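Local atomic coordinates of bifunctional cytochrome P450/NADPH--P450 reductase (Deinococcus aerius, PDB entry 7F3H), a protein that probably hydroxylates organic substrates as a heme-dependent monooxygenase, with electrons from NADPH delivered by a fused reductase domain. Residues Gly139-Val144 and Asp448-Val453; Tyr294-Arg299 and Leu315-Arg320. All blocks are in the same frame, centred on the assembly; numbering follows the deposited sequence.

Interaction 1: residues Gly139-Val144 and Asp448-Val453; sequences GQDVRV and DFALRV
F449 turns its CG anti to the backbone N (chi1 176°), which lays one face of the ring under V144: CG2 sits 4.2 Å from the ring centroid, a CH-pi contact offset toward the rim. L451 instead holds CG between its backbone N and carbonyl carbon (chi1 54°), and CG meets the same V144 CG2 at 3.6 Å, while CD1 lies against V142. Valine, leucine and phenylalanine suit this buried side, where carbon meets carbon.

The backbones form a short antiparallel ladder. V142 and L451 are a hydrogen-bonded pair, V142 N giving to L451 O at 2.9 Å and V142 O receiving from L451 N; V144 N then reaches F449 O almost straight (170° at the hydrogen). At the polar end, R452 grips D141 side-on, NE and NH2 each 3.0 Å from OD1 with the two planes nearly coplanar, and D141 OD2 is held by Y432. Opposite charges suit this more exposed edge of the contact. A water joins Q140 O to V453 N.

Strand 450-455 is the middle of a three-stranded sheet, between 142-143 and 426-429; helix 254-285 packs on V144 and F449, and W134 of helix 113-137 on V142 and V453.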
# COMPACT_ATOMS: atom_id res chain seq x y z
N GLY A 139 1.37 11.75 26.53
CA GLY A 139 2.33 12.81 26.73
C GLY A 139 3.69 12.55 26.09
O GLY A 139 4.31 13.49 25.58
N GLN A 140 4.14 11.29 26.06
CA GLN A 140 5.34 10.91 25.32
C GLN A 140 5.06 10.90 23.81
O GLN A 140 3.92 10.73 23.36
CB GLN A 140 5.84 9.55 25.77
CG GLN A 140 5.91 9.41 27.28
CD GLN A 140 6.29 8.00 27.72
OE1 GLN A 140 7.23 7.41 27.21
NE2 GLN A 140 5.56 7.48 28.70
N ASP A 141 6.13 11.09 23.03
CA ASP A 141 6.02 11.10 21.57
C ASP A 141 5.52 9.76 21.04
O ASP A 141 6.12 8.71 21.29
CB ASP A 141 7.37 11.41 20.91
CG ASP A 141 7.78 12.84 21.08
OD1 ASP A 141 6.94 13.65 21.53
OD2 ASP A 141 8.94 13.17 20.78
N VAL A 142 4.43 9.81 20.30
CA VAL A 142 3.99 8.69 19.48
C VAL A 142 4.76 8.72 18.16
O VAL A 142 4.83 9.77 17.50
CB VAL A 142 2.48 8.76 19.26
CG1 VAL A 142 2.07 7.94 18.02
CG2 VAL A 142 1.79 8.25 20.52
N ARG A 143 5.42 7.60 17.83
CA ARG A 143 6.11 7.43 16.55
C ARG A 143 5.12 6.82 15.56
O ARG A 143 4.91 5.60 15.52
CB ARG A 143 7.36 6.56 16.74
CG ARG A 143 8.30 7.13 17.83
CD ARG A 143 9.68 6.52 17.84
NE ARG A 143 10.66 7.37 17.17
CZ ARG A 143 11.38 6.99 16.11
NH1 ARG A 143 11.24 5.76 15.60
NH2 ARG A 143 12.26 7.83 15.55
N VAL A 144 4.51 7.68 14.74
CA VAL A 144 3.29 7.30 14.05
C VAL A 144 3.56 6.19 13.03
O VAL A 144 2.93 5.13 13.07
CB VAL A 144 2.64 8.53 13.40
CG1 VAL A 144 1.49 8.12 12.52
CG2 VAL A 144 2.18 9.53 14.50
N ASP A 448 9.66 10.40 10.43
CA ASP A 448 9.98 11.27 11.57
C ASP A 448 8.77 12.10 12.00
O ASP A 448 8.91 13.24 12.48
CB ASP A 448 11.17 12.19 11.24
CG ASP A 448 12.34 11.43 10.66
OD1 ASP A 448 12.66 10.34 11.19
OD2 ASP A 448 12.91 11.92 9.64
N PHE A 449 7.59 11.51 11.85
CA PHE A 449 6.30 12.11 12.19
C PHE A 449 5.96 11.71 13.63
O PHE A 449 5.68 10.54 13.91
CB PHE A 449 5.25 11.64 11.19
CG PHE A 449 3.83 12.11 11.47
CD1 PHE A 449 3.56 13.29 12.19
CD2 PHE A 449 2.75 11.39 10.95
CE1 PHE A 449 2.20 13.73 12.42
CE2 PHE A 449 1.42 11.84 11.16
CZ PHE A 449 1.16 13.00 11.91
N ALA A 450 6.04 12.65 14.54
CA ALA A 450 5.64 12.44 15.92
C ALA A 450 4.37 13.25 16.22
O ALA A 450 4.24 14.39 15.78
CB ALA A 450 6.78 12.86 16.87
N LEU A 451 3.45 12.66 16.99
CA LEU A 451 2.37 13.41 17.60
C LEU A 451 2.26 13.03 19.07
O LEU A 451 2.98 12.15 19.55
CB LEU A 451 1.03 13.19 16.87
CG LEU A 451 0.47 11.79 16.64
CD1 LEU A 451 -0.18 11.24 17.91
CD2 LEU A 451 -0.51 11.83 15.48
N ARG A 452 1.38 13.74 19.79
CA ARG A 452 1.05 13.42 21.17
C ARG A 452 -0.45 13.21 21.34
O ARG A 452 -1.26 13.83 20.64
CB ARG A 452 1.55 14.52 22.10
CG ARG A 452 2.97 14.22 22.56
CD ARG A 452 3.61 15.43 23.21
NE ARG A 452 5.04 15.39 22.97
CZ ARG A 452 5.87 16.36 23.29
NH1 ARG A 452 5.42 17.46 23.88
NH2 ARG A 452 7.16 16.24 23.00
N VAL A 453 -0.84 12.31 22.25
CA VAL A 453 -2.26 12.02 22.45
C VAL A 453 -2.62 12.15 23.93
O VAL A 453 -1.80 11.92 24.82
CB VAL A 453 -2.68 10.61 21.94
CG1 VAL A 453 -2.53 10.53 20.45
CG2 VAL A 453 -1.90 9.50 22.62
O HOH W 1 1.31 10.71 23.39

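Interaction 2: residues Tyr294-Arg299 and Leu315-Arg320; sequences YAEVDR and LDVIPR
E296 reaches out from helix 287-300 and lays its carboxylate over the start of helix 317-329, where the backbone N-H groups of D316, V317 and I318 converge. CG lies anti to the backbone N (chi1 167°) and the chain stays extended beyond it, the length needed to cross from one helix to the next.

OE1 takes two of the donors, D316 N and V317 N, both at 2.8 Å; they come from opposite faces of the carboxylate plane, D316 N well above it and V317 N on the syn side. OE2 accepts from I318 N, also at 2.8 Å and on its syn side, with 161° at the hydrogen. Three N-H donors on one carboxylate fix its rotation. The L315 side chain crosses that of E296 at about a right angle, its CD2 3.9 Å from E296 CG, and V317 CB packs against OE2. Beside it, V297 CG2 meets I318 CD1 at 4.0 Å, and V297 also packs on helix 408-425.

D316 stands at the N-cap position, but its carboxylate makes no capping bond. It pairs with R320 one turn on, R320 NE to D316 OD1 at 2.9 Å and R320 NH2 to D316 OD2 at 2.7 Å, and R320 NH1 also bridges to D380.

A glutamine in place of E296 lacks the negative charge and would probably leave at least one of these N-H groups without an acceptor.

By its place in the chain, helix 317-329 matches the K helix of P450s and helix 287-300 the J helix. A buried carboxylate set against three N-H groups at a helix start is likely to be stabilised in its ionised form by the helix dipole. E296 thereby supplies acceptors that the N-cap side chain does not.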
# COMPACT_ATOMS: atom_id res chain seq x y z
N TYR A 294 -14.48 13.09 14.64
CA TYR A 294 -14.78 12.94 16.06
C TYR A 294 -16.29 12.87 16.31
O TYR A 294 -16.77 12.10 17.16
CB TYR A 294 -14.16 14.10 16.84
CG TYR A 294 -12.70 13.97 17.27
CD1 TYR A 294 -12.23 12.85 17.95
CD2 TYR A 294 -11.81 15.03 17.07
CE1 TYR A 294 -10.91 12.78 18.39
CE2 TYR A 294 -10.53 14.98 17.49
CZ TYR A 294 -10.06 13.87 18.15
OH TYR A 294 -8.75 13.86 18.56
N ALA A 295 -17.05 13.71 15.60
CA ALA A 295 -18.51 13.69 15.73
C ALA A 295 -19.09 12.32 15.34
O ALA A 295 -19.99 11.79 16.01
CB ALA A 295 -19.12 14.80 14.88
N GLU A 296 -18.63 11.77 14.21
CA GLU A 296 -19.08 10.45 13.79
C GLU A 296 -18.77 9.38 14.85
O GLU A 296 -19.64 8.58 15.22
CB GLU A 296 -18.45 10.12 12.44
CG GLU A 296 -18.56 8.70 11.98
CD GLU A 296 -18.39 8.58 10.46
OE1 GLU A 296 -19.40 8.69 9.72
OE2 GLU A 296 -17.24 8.37 10.01
N VAL A 297 -17.53 9.39 15.35
CA VAL A 297 -17.09 8.43 16.36
C VAL A 297 -17.95 8.52 17.62
O VAL A 297 -18.31 7.50 18.21
CB VAL A 297 -15.59 8.66 16.68
CG1 VAL A 297 -15.20 8.00 17.97
CG2 VAL A 297 -14.72 8.17 15.55
N ASP A 298 -18.28 9.74 18.04
CA ASP A 298 -19.07 9.91 19.26
C ASP A 298 -20.52 9.53 19.02
O ASP A 298 -21.17 8.96 19.90
CB ASP A 298 -18.94 11.36 19.76
CG ASP A 298 -17.48 11.73 20.10
OD1 ASP A 298 -16.61 10.83 20.14
OD2 ASP A 298 -17.19 12.94 20.29
N ARG A 299 -21.00 9.75 17.79
CA ARG A 299 -22.33 9.29 17.42
C ARG A 299 -22.43 7.77 17.51
O ARG A 299 -23.38 7.24 18.09
CB ARG A 299 -22.63 9.77 16.00
CG ARG A 299 -24.01 9.53 15.52
CD ARG A 299 -24.34 10.45 14.35
NE ARG A 299 -23.34 10.49 13.27
CZ ARG A 299 -22.56 11.55 13.01
NH1 ARG A 299 -22.66 12.65 13.76
NH2 ARG A 299 -21.69 11.51 12.00
N LEU A 315 -20.04 3.54 9.21
CA LEU A 315 -19.25 4.76 9.09
C LEU A 315 -19.46 5.44 7.74
O LEU A 315 -19.65 4.77 6.72
CB LEU A 315 -17.78 4.44 9.23
CG LEU A 315 -17.24 3.97 10.57
CD1 LEU A 315 -15.81 3.59 10.29
CD2 LEU A 315 -17.35 5.06 11.60
N ASP A 316 -19.37 6.78 7.73
CA ASP A 316 -19.47 7.56 6.50
C ASP A 316 -18.32 8.55 6.32
O ASP A 316 -17.65 8.57 5.26
CB ASP A 316 -20.77 8.35 6.43
CG ASP A 316 -20.73 9.40 5.37
OD1 ASP A 316 -20.40 9.05 4.21
OD2 ASP A 316 -20.94 10.57 5.69
N VAL A 317 -18.08 9.38 7.34
CA VAL A 317 -17.01 10.37 7.27
C VAL A 317 -15.65 9.68 7.14
O VAL A 317 -14.85 10.00 6.25
CB VAL A 317 -17.05 11.27 8.53
CG1 VAL A 317 -15.80 12.16 8.61
CG2 VAL A 317 -18.33 12.10 8.54
N ILE A 318 -15.37 8.70 8.01
CA ILE A 318 -14.04 8.07 8.06
C ILE A 318 -13.69 7.36 6.74
O ILE A 318 -12.58 7.56 6.23
CB ILE A 318 -13.93 7.17 9.29
CG1 ILE A 318 -13.68 8.03 10.54
CG2 ILE A 318 -12.87 6.11 9.13
CD1 ILE A 318 -13.60 7.22 11.83
N PRO A 319 -14.58 6.53 6.15
CA PRO A 319 -14.31 6.03 4.80
C PRO A 319 -13.99 7.12 3.79
O PRO A 319 -13.08 6.96 2.97
CB PRO A 319 -15.61 5.30 4.44
CG PRO A 319 -16.20 4.91 5.72
CD PRO A 319 -15.84 5.98 6.69
N ARG A 320 -14.74 8.23 3.77
CA ARG A 320 -14.48 9.23 2.74
C ARG A 320 -13.15 9.95 3.00
O ARG A 320 -12.42 10.28 2.05
CB ARG A 320 -15.65 10.19 2.68
CG ARG A 320 -16.88 9.56 2.02
CD ARG A 320 -17.99 10.59 1.79
NE ARG A 320 -18.65 10.99 3.03
CZ ARG A 320 -18.73 12.24 3.49
NH1 ARG A 320 -18.17 13.26 2.83
NH2 ARG A 320 -19.39 12.48 4.63

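How the interactions relate
Interactions 1 and 2 have centres 23 Å apart and nearest atoms about 7 Å apart, and they do not touch; strand 426-429 links them, having contacts with both. It pairs with strand 450-455 of interaction 1 through a backbone bond of R452 to S429, and V453 packs on F426 and L428; Y294 of the 294-299 segment bonds through its OH to F426 O and L428 N. D298 adds a salt bridge to R456, just beyond the end of strand 450-455. Interaction 1 joins segments some 300 residues apart, interaction 2 segments only 16 apart. Interaction 2 comes nearer the heme, with the I318 side chain about 14 Å away, too far to touch it.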